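Local atomic coordinates of Atg5 (Kluyveromyces marxianus, PDB entry 3VQI), a protein that works in the cytoplasm-to-vacuole transport pathway and in autophagic vesicle formation, and is required for selective autophagic degradation of the nucleus. Residues Val21-Asp24 / Ala25-Val28; Leu52-Val55 / Val56-Ala60; Trp143-Gln146 / Trp147-Ala150. One frame throughout, in Å; residues are numbered along the deposited sequence.

Overall arrangement
Interactions 1 and 2 belong to the ubiquitin-like UblA domain and meet directly: V22, at the end of strand 15-22, packs CG2 against CD1 of L59 on helix 48-59 at 3.8 Å, and their centres lie about 13 Å apart. Interaction 1 is the turn that leaves the strand; interaction 2 lies along helix 48-59, which covers the sheet. Interaction 3 sits in the alpha-helical bundle region, on helix 135-155, with its centre about 35 Å from that of interaction 1 and about 28 Å from that of interaction 2; the nearest atoms of interactions 2 and 3 are about 15 Å apart. A sulfate, probably from the crystallisation liquor, lies about 5 Å from the K58 side chain.

Interaction 1: residues Val21-Asp24 / Ala25-Val28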
ATOM      1  N   VAL A  21      13.338  -3.104 -13.550  1.00 52.77           N
ATOM      2  CA  VAL A  21      13.982  -3.177 -14.853  1.00 50.65           C
ATOM      3  C   VAL A  21      13.205  -2.342 -15.858  1.00 49.82           C
ATOM      4  O   VAL A  21      11.976  -2.371 -15.861  1.00 48.33           O
ATOM      5  CB  VAL A  21      14.004  -4.630 -15.383  1.00 51.77           C
ATOM      6  CG1 VAL A  21      14.894  -4.707 -16.616  1.00 49.44           C
ATOM      7  CG2 VAL A  21      14.457  -5.603 -14.279  1.00 50.31           C
ATOM      8  N   VAL A  22      13.905  -1.602 -16.714  1.00 49.22           N
ATOM      9  CA  VAL A  22      13.205  -0.805 -17.715  1.00 50.22           C
ATOM     10  C   VAL A  22      12.429  -1.751 -18.628  1.00 50.95           C
ATOM     11  O   VAL A  22      12.894  -2.851 -18.916  1.00 48.89           O
ATOM     12  CB  VAL A  22      14.167   0.011 -18.572  1.00 50.28           C
ATOM     13  CG1 VAL A  22      13.375   0.821 -19.583  1.00 47.86           C
ATOM     14  CG2 VAL A  22      14.998   0.926 -17.687  1.00 50.38           C
ATOM     15  N   SER A  23      11.243  -1.338 -19.067  1.00 51.53           N
ATOM     16  CA  SER A  23      10.442  -2.197 -19.928  1.00 53.16           C
ATOM     17  C   SER A  23      11.002  -2.184 -21.341  1.00 55.47           C
ATOM     18  O   SER A  23      11.588  -1.191 -21.782  1.00 55.60           O
ATOM     19  CB  SER A  23       8.980  -1.750 -19.947  1.00 51.94           C
ATOM     20  OG  SER A  23       8.809  -0.555 -20.688  1.00 55.09           O
ATOM     21  N   ASP A  24      10.817  -3.298 -22.043  1.00 57.14           N
ATOM     22  CA  ASP A  24      11.315  -3.437 -23.408  1.00 56.86           C
ATOM     23  C   ASP A  24      10.874  -2.279 -24.287  1.00 55.00           C
ATOM     24  O   ASP A  24      11.651  -1.762 -25.084  1.00 54.77           O
ATOM     25  CB  ASP A  24      10.828  -4.760 -24.005  1.00 58.12           C
ATOM     26  CG  ASP A  24      11.051  -5.940 -23.065  1.00 61.39           C
ATOM     27  OD1 ASP A  24      12.186  -6.116 -22.573  1.00 59.73           O
ATOM     28  OD2 ASP A  24      10.085  -6.698 -22.821  1.00 64.80           O
ATOM     29  N   ALA A  25       9.629  -1.853 -24.116  1.00 53.63           N
ATOM     30  CA  ALA A  25       9.076  -0.770 -24.916  1.00 52.91           C
ATOM     31  C   ALA A  25       9.855   0.541 -24.933  1.00 53.43           C
ATOM     32  O   ALA A  25       9.870   1.228 -25.953  1.00 54.38           O
ATOM     33  CB  ALA A  25       7.639  -0.499 -24.488  1.00 48.90           C
ATOM     34  N   ILE A  26      10.506   0.899 -23.830  1.00 54.33           N
ATOM     35  CA  ILE A  26      11.214   2.181 -23.795  1.00 55.20           C
ATOM     36  C   ILE A  26      12.726   2.140 -23.587  1.00 56.33           C
ATOM     37  O   ILE A  26      13.388   3.182 -23.634  1.00 55.17           O
ATOM     38  CB  ILE A  26      10.613   3.120 -22.708  1.00 54.49           C
ATOM     39  CG1 ILE A  26      10.852   2.527 -21.310  1.00 53.49           C
ATOM     40  CG2 ILE A  26       9.126   3.320 -22.954  1.00 50.92           C
ATOM     41  CD1 ILE A  26      10.443   3.441 -20.168  1.00 51.74           C
ATOM     42  N   VAL A  27      13.275   0.953 -23.358  1.00 56.71           N
ATOM     43  CA  VAL A  27      14.711   0.835 -23.144  1.00 60.65           C
ATOM     44  C   VAL A  27      15.511   1.125 -24.411  1.00 63.81           C
ATOM     45  O   VAL A  27      15.016   0.939 -25.524  1.00 65.07           O
ATOM     46  CB  VAL A  27      15.078  -0.575 -22.644  1.00 60.41           C
ATOM     47  CG1 VAL A  27      14.843  -1.593 -23.747  1.00 61.44           C
ATOM     48  CG2 VAL A  27      16.519  -0.610 -22.171  1.00 57.33           C
ATOM     49  N   VAL A  28      16.748   1.592 -24.241  1.00 67.63           N
ATOM     50  CA  VAL A  28      17.617   1.869 -25.382  1.00 70.52           C
ATOM     51  C   VAL A  28      18.070   0.533 -25.970  1.00 72.96           C
ATOM     52  O   VAL A  28      18.425  -0.398 -25.236  1.00 71.98           O
ATOM     53  CB  VAL A  28      18.866   2.680 -24.983  1.00 69.87           C
ATOM     54  CG1 VAL A  28      18.463   4.076 -24.551  1.00 69.24           C
ATOM     55  CG2 VAL A  28      19.612   1.973 -23.874  1.00 70.86           C
TER
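V22 CG1 meets I26 CG1 at 3.5 Å, the two side chains crossing at about a right angle, and also lies 3.8 Å from V27 CB. CG1 of V22 stands opposite the backbone N (chi1 -180°), which turns it into the bend of the chain; V22 and I26 form the tight, buried part, with V27 at its margin, and I63 adds to it from a nearby loop. Beside it, S23 O takes two amides. The N of V27, at 3.2 Å, comes in almost in line with the carbonyl, whereas the N of I26, at 3.1 Å, sits above the carbonyl plane. S23 OG lies 3.7 Å from I26 CG1 and makes a weak hydrogen bond to L119 O of strand 114-121. The other side is loose: the side chain of D24 sets out away from A25-V28, A25 lies at the exposed crest, and D24 O lies 3.5 Å from V27 CG1. With D24 and A25 both in helical conformation, S23 O closes a beta turn to I26 and a wider alpha turn to V27. The result is a single helical turn at the start of the loop between strands 15-22 and 37-43 of the ubiquitin-like domain.

Interaction 2: residues Leu52-Val55 / Val56-Ala60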
ATOM      1  N   LEU A  52       9.232   6.203  -7.297  1.00 51.10           N
ATOM      2  CA  LEU A  52       9.244   6.550  -8.715  1.00 52.67           C
ATOM      3  C   LEU A  52      10.424   7.393  -9.208  1.00 52.48           C
ATOM      4  O   LEU A  52      11.195   6.930 -10.040  1.00 54.42           O
ATOM      5  CB  LEU A  52       7.934   7.240  -9.106  1.00 53.79           C
ATOM      6  CG  LEU A  52       7.226   6.703 -10.353  1.00 55.60           C
ATOM      7  CD1 LEU A  52       6.291   7.768 -10.903  1.00 55.36           C
ATOM      8  CD2 LEU A  52       8.245   6.317 -11.396  1.00 54.21           C
ATOM      9  N   PRO A  53      10.578   8.636  -8.721  1.00 53.01           N
ATOM     10  CA  PRO A  53      11.707   9.456  -9.190  1.00 53.24           C
ATOM     11  C   PRO A  53      13.106   8.889  -8.976  1.00 53.01           C
ATOM     12  O   PRO A  53      14.013   9.130  -9.769  1.00 53.86           O
ATOM     13  CB  PRO A  53      11.505  10.793  -8.466  1.00 54.36           C
ATOM     14  CG  PRO A  53      10.601  10.460  -7.320  1.00 55.22           C
ATOM     15  CD  PRO A  53       9.666   9.445  -7.898  1.00 53.73           C
ATOM     16  N   THR A  54      13.286   8.151  -7.892  1.00 53.49           N
ATOM     17  CA  THR A  54      14.579   7.554  -7.592  1.00 51.63           C
ATOM     18  C   THR A  54      14.862   6.516  -8.665  1.00 50.70           C
ATOM     19  O   THR A  54      15.955   6.467  -9.230  1.00 50.93           O
ATOM     20  CB  THR A  54      14.552   6.854  -6.228  1.00 52.51           C
ATOM     21  OG1 THR A  54      14.002   7.746  -5.253  1.00 51.06           O
ATOM     22  CG2 THR A  54      15.951   6.416  -5.811  1.00 50.91           C
ATOM     23  N   VAL A  55      13.864   5.684  -8.941  1.00 48.39           N
ATOM     24  CA  VAL A  55      14.006   4.647  -9.953  1.00 46.46           C
ATOM     25  C   VAL A  55      14.236   5.283 -11.317  1.00 46.87           C
ATOM     26  O   VAL A  55      15.097   4.845 -12.081  1.00 46.60           O
ATOM     27  CB  VAL A  55      12.775   3.742  -9.957  1.00 45.60           C
ATOM     28  CG1 VAL A  55      12.720   2.894 -11.210  1.00 46.77           C
ATOM     29  CG2 VAL A  55      12.847   2.846  -8.757  1.00 45.30           C
ATOM     30  N   VAL A  56      13.496   6.340 -11.619  1.00 47.76           N
ATOM     31  CA  VAL A  56      13.682   7.001 -12.892  1.00 49.39           C
ATOM     32  C   VAL A  56      15.110   7.530 -12.998  1.00 51.40           C
ATOM     33  O   VAL A  56      15.771   7.331 -14.009  1.00 51.98           O
ATOM     34  CB  VAL A  56      12.679   8.142 -13.073  1.00 48.87           C
ATOM     35  CG1 VAL A  56      13.109   9.036 -14.219  1.00 46.77           C
ATOM     36  CG2 VAL A  56      11.290   7.558 -13.350  1.00 49.41           C
ATOM     37  N   ARG A  57      15.586   8.187 -11.944  1.00 53.86           N
ATOM     38  CA  ARG A  57      16.940   8.742 -11.911  1.00 54.01           C
ATOM     39  C   ARG A  57      17.986   7.659 -12.192  1.00 52.82           C
ATOM     40  O   ARG A  57      18.795   7.784 -13.106  1.00 52.19           O
ATOM     41  CB  ARG A  57      17.228   9.362 -10.532  1.00 56.66           C
ATOM     42  CG  ARG A  57      18.502  10.238 -10.450  1.00 58.87           C
ATOM     43  CD  ARG A  57      19.250  10.154  -9.089  1.00 60.28           C
ATOM     44  NE  ARG A  57      18.397   9.931  -7.911  1.00 61.60           N
ATOM     45  CZ  ARG A  57      17.356  10.685  -7.564  1.00 61.65           C
ATOM     46  NH1 ARG A  57      17.009  11.730  -8.298  1.00 65.12           N
ATOM     47  NH2 ARG A  57      16.657  10.397  -6.477  1.00 62.22           N
ATOM     48  N   LYS A  58      17.965   6.594 -11.404  1.00 52.29           N
ATOM     49  CA  LYS A  58      18.944   5.531 -11.568  1.00 53.53           C
ATOM     50  C   LYS A  58      18.995   4.905 -12.951  1.00 54.83           C
ATOM     51  O   LYS A  58      20.043   4.398 -13.359  1.00 55.82           O
ATOM     52  CB  LYS A  58      18.709   4.407 -10.564  1.00 53.62           C
ATOM     53  CG  LYS A  58      19.056   4.723  -9.132  1.00 55.31           C
ATOM     54  CD  LYS A  58      19.132   3.427  -8.327  1.00 57.36           C
ATOM     55  CE  LYS A  58      18.890   3.653  -6.839  1.00 58.97           C
ATOM     56  NZ  LYS A  58      20.135   3.606  -6.023  1.00 59.44           N
ATOM     57  N   LEU A  59      17.876   4.934 -13.672  1.00 54.67           N
ATOM     58  CA  LEU A  59      17.820   4.310 -14.991  1.00 52.77           C
ATOM     59  C   LEU A  59      17.637   5.287 -16.139  1.00 53.85           C
ATOM     60  O   LEU A  59      17.482   4.863 -17.279  1.00 56.24           O
ATOM     61  CB  LEU A  59      16.694   3.266 -15.026  1.00 49.77           C
ATOM     62  CG  LEU A  59      16.640   2.296 -13.837  1.00 49.06           C
ATOM     63  CD1 LEU A  59      15.438   1.370 -13.963  1.00 46.33           C
ATOM     64  CD2 LEU A  59      17.935   1.491 -13.763  1.00 47.36           C
ATOM     65  N   ALA A  60      17.663   6.585 -15.851  1.00 54.57           N
ATOM     66  CA  ALA A  60      17.488   7.594 -16.895  1.00 56.51           C
ATOM     67  C   ALA A  60      18.417   7.366 -18.088  1.00 58.90           C
ATOM     68  O   ALA A  60      18.082   7.713 -19.223  1.00 58.59           O
ATOM     69  CB  ALA A  60      17.719   8.978 -16.329  1.00 54.19           C
TER
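L52 lays its CD2 methyl against V56 CG2 at 3.8 Å, one helical turn along, and the same CG2 rests 3.4 Å from L52 O. V56 CG2 lies beside its own backbone N, with CG1 opposite that N (chi1 165°), which aims CG2 back at the preceding turn. On this buried flank W74 of strand 74-78 touches both residues. V55 and L59 run side by side in the same direction, V55 CG1 to L59 CD1 at 4.2 Å; V55 reaches V20 and I40, and L59 reaches V22 and C38, of strands 15-22 and 37-43. The outward flank is polar. Bends at chi2 and chi3 fold the R57 guanidinium back over T54, with NH2 3.7 Å from T54 CA and P53 O also over one face. T54 CG2 and K58 CE lie alongside at 4.2 Å; K58 also touches C38 and I40 of strand 37-43. Beneath these chains run the backbone bonds from V56 N to L52 O, R57 N to P53 O, K58 N to T54 O and L59 N to V55 O, the last more bent, at 139°. This is an amphipathic helix laid on a beta sheet, as in the beta-grasp fold of ubiquitin.

Interaction 3: residues Trp143-Gln146 / Trp147-Ala150; sequences WRHQ and WKQA
R144 O receives two amides of the following turn: K148 N at 2.9 Å, straight (162°) and in the carbonyl plane, and W147 N in a weak, strongly bent bond. The main partner of W147 N is W143 O at 3.1 Å, and A150 N to Q146 O at 2.8 Å continues the alpha-helical ladder. The main side-chain contact is the pair of indoles. W147 presents the CD1 and NE1 edge of its five-membered ring to one face of W143, near the rim, in an offset edge-to-face arrangement with the planes at 73°. W147 CD1 comes 3.6 Å from W143 CE2, and the two NE1 atoms are also 3.6 Å apart. CG of W143 is anti to its N (chi1 173°), which carries the ring out alongside the next turn. Both NE1 groups donate to I265 O, which fixes how each indole is turned and satisfies two buried polar atoms with one acceptor. The outer flank is looser: K148 CD lies near the edge of the H145 ring, 4.0 Å from ND1, and the two chains run side by side. R144 turns instead to F169 in a cation-pi contact. Q146 bends at chi2, its NE2 bonded to Y142 O and its OE1 to R203 of strand 202-205. Helix 135-155 thus lies against helix 166-178, where W143 meets F172 and W173 and W147 meets F172 edge-to-face, and against the loop between helix 255-262 and strand 269-272, while Q146 reaches strand 202-205.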
ATOM      1  N   TRP A 143      -3.830   9.707   0.346  1.00 48.46           N
ATOM      2  CA  TRP A 143      -3.623   9.054   1.634  1.00 48.83           C
ATOM      3  C   TRP A 143      -4.522   9.745   2.678  1.00 50.28           C
ATOM      4  O   TRP A 143      -5.177   9.093   3.493  1.00 45.79           O
ATOM      5  CB  TRP A 143      -2.158   9.184   2.040  1.00 48.02           C
ATOM      6  CG  TRP A 143      -1.860   8.702   3.416  1.00 48.22           C
ATOM      7  CD1 TRP A 143      -1.770   7.407   3.834  1.00 48.07           C
ATOM      8  CD2 TRP A 143      -1.591   9.514   4.564  1.00 49.49           C
ATOM      9  NE1 TRP A 143      -1.453   7.362   5.170  1.00 48.64           N
ATOM     10  CE2 TRP A 143      -1.336   8.642   5.642  1.00 48.59           C
ATOM     11  CE3 TRP A 143      -1.538  10.895   4.783  1.00 50.51           C
ATOM     12  CZ2 TRP A 143      -1.029   9.106   6.922  1.00 50.13           C
ATOM     13  CZ3 TRP A 143      -1.231  11.356   6.059  1.00 52.61           C
ATOM     14  CH2 TRP A 143      -0.979  10.462   7.111  1.00 49.94           C
ATOM     15  N   ARG A 144      -4.547  11.075   2.630  1.00 53.64           N
ATOM     16  CA  ARG A 144      -5.360  11.874   3.545  1.00 57.19           C
ATOM     17  C   ARG A 144      -6.805  11.386   3.528  1.00 58.15           C
ATOM     18  O   ARG A 144      -7.344  10.937   4.543  1.00 56.05           O
ATOM     19  CB  ARG A 144      -5.343  13.345   3.125  1.00 58.94           C
ATOM     20  CG  ARG A 144      -5.663  14.285   4.261  1.00 64.14           C
ATOM     21  CD  ARG A 144      -6.262  15.606   3.802  1.00 68.48           C
ATOM     22  NE  ARG A 144      -6.198  16.643   4.840  1.00 73.93           N
ATOM     23  CZ  ARG A 144      -6.527  16.475   6.125  1.00 75.66           C
ATOM     24  NH1 ARG A 144      -6.953  15.298   6.573  1.00 77.20           N
ATOM     25  NH2 ARG A 144      -6.424  17.491   6.976  1.00 75.32           N
ATOM     26  N   HIS A 145      -7.420  11.483   2.352  1.00 60.16           N
ATOM     27  CA  HIS A 145      -8.807  11.073   2.157  1.00 61.07           C
ATOM     28  C   HIS A 145      -9.054   9.615   2.527  1.00 58.07           C
ATOM     29  O   HIS A 145     -10.170   9.230   2.848  1.00 58.91           O
ATOM     30  CB  HIS A 145      -9.241  11.361   0.714  1.00 65.61           C
ATOM     31  CG  HIS A 145      -9.122  12.809   0.327  1.00 71.73           C
ATOM     32  ND1 HIS A 145      -9.427  13.839   1.195  1.00 75.04           N
ATOM     33  CD2 HIS A 145      -8.746  13.397  -0.834  1.00 75.25           C
ATOM     34  CE1 HIS A 145      -9.243  14.997   0.586  1.00 75.42           C
ATOM     35  NE2 HIS A 145      -8.829  14.760  -0.647  1.00 76.85           N
ATOM     36  N   GLN A 146      -8.014   8.802   2.511  1.00 56.13           N
ATOM     37  CA  GLN A 146      -8.187   7.416   2.895  1.00 55.13           C
ATOM     38  C   GLN A 146      -8.453   7.393   4.397  1.00 56.58           C
ATOM     39  O   GLN A 146      -9.320   6.664   4.873  1.00 56.73           O
ATOM     40  CB  GLN A 146      -6.932   6.608   2.571  1.00 54.26           C
ATOM     41  CG  GLN A 146      -7.219   5.314   1.849  1.00 53.35           C
ATOM     42  CD  GLN A 146      -7.959   5.544   0.544  1.00 52.69           C
ATOM     43  OE1 GLN A 146      -8.908   4.835   0.222  1.00 51.49           O
ATOM     44  NE2 GLN A 146      -7.526   6.540  -0.213  1.00 52.79           N
ATOM     45  N   TRP A 147      -7.699   8.191   5.150  1.00 57.21           N
ATOM     46  CA  TRP A 147      -7.878   8.247   6.599  1.00 57.94           C
ATOM     47  C   TRP A 147      -9.185   8.938   6.932  1.00 60.06           C
ATOM     48  O   TRP A 147      -9.901   8.545   7.851  1.00 59.49           O
ATOM     49  CB  TRP A 147      -6.717   8.991   7.268  1.00 53.83           C
ATOM     50  CG  TRP A 147      -5.671   8.058   7.750  1.00 50.69           C
ATOM     51  CD1 TRP A 147      -4.476   7.795   7.160  1.00 49.39           C
ATOM     52  CD2 TRP A 147      -5.768   7.182   8.879  1.00 49.02           C
ATOM     53  NE1 TRP A 147      -3.821   6.802   7.845  1.00 50.52           N
ATOM     54  CE2 TRP A 147      -4.591   6.407   8.908  1.00 49.14           C
ATOM     55  CE3 TRP A 147      -6.738   6.978   9.873  1.00 48.08           C
ATOM     56  CZ2 TRP A 147      -4.349   5.434   9.893  1.00 50.41           C
ATOM     57  CZ3 TRP A 147      -6.500   6.011  10.857  1.00 48.97           C
ATOM     58  CH2 TRP A 147      -5.312   5.251  10.856  1.00 48.65           C
ATOM     59  N   LYS A 148      -9.486   9.974   6.163  1.00 63.07           N
ATOM     60  CA  LYS A 148     -10.706  10.725   6.340  1.00 66.76           C
ATOM     61  C   LYS A 148     -11.840   9.727   6.186  1.00 68.88           C
ATOM     62  O   LYS A 148     -12.963   9.989   6.607  1.00 71.68           O
ATOM     63  CB  LYS A 148     -10.797  11.810   5.263  1.00 68.05           C
ATOM     64  CG  LYS A 148     -11.835  12.903   5.510  1.00 70.94           C
ATOM     65  CD  LYS A 148     -11.548  14.111   4.611  1.00 72.92           C
ATOM     66  CE  LYS A 148     -12.436  15.309   4.931  1.00 73.30           C
ATOM     67  NZ  LYS A 148     -11.989  16.514   4.168  1.00 72.71           N
ATOM     68  N   GLN A 149     -11.527   8.578   5.588  1.00 70.00           N
ATOM     69  CA  GLN A 149     -12.499   7.513   5.346  1.00 70.28           C
ATOM     70  C   GLN A 149     -12.456   6.431   6.412  1.00 69.80           C
ATOM     71  O   GLN A 149     -13.481   6.076   6.979  1.00 70.15           O
ATOM     72  CB  GLN A 149     -12.253   6.878   3.973  1.00 71.82           C
ATOM     73  CG  GLN A 149     -13.269   5.814   3.572  1.00 74.52           C
ATOM     74  CD  GLN A 149     -13.124   5.361   2.118  1.00 75.91           C
ATOM     75  OE1 GLN A 149     -13.019   6.187   1.203  1.00 75.81           O
ATOM     76  NE2 GLN A 149     -13.130   4.047   1.901  1.00 75.33           N
ATOM     77  N   ALA A 150     -11.275   5.889   6.674  1.00 70.39           N
ATOM     78  CA  ALA A 150     -11.145   4.847   7.686  1.00 71.78           C
ATOM     79  C   ALA A 150     -11.659   5.382   9.023  1.00 73.17           C
ATOM     80  O   ALA A 150     -11.959   4.625   9.946  1.00 71.57           O
ATOM     81  CB  ALA A 150      -9.688   4.421   7.812  1.00 69.84           C
TER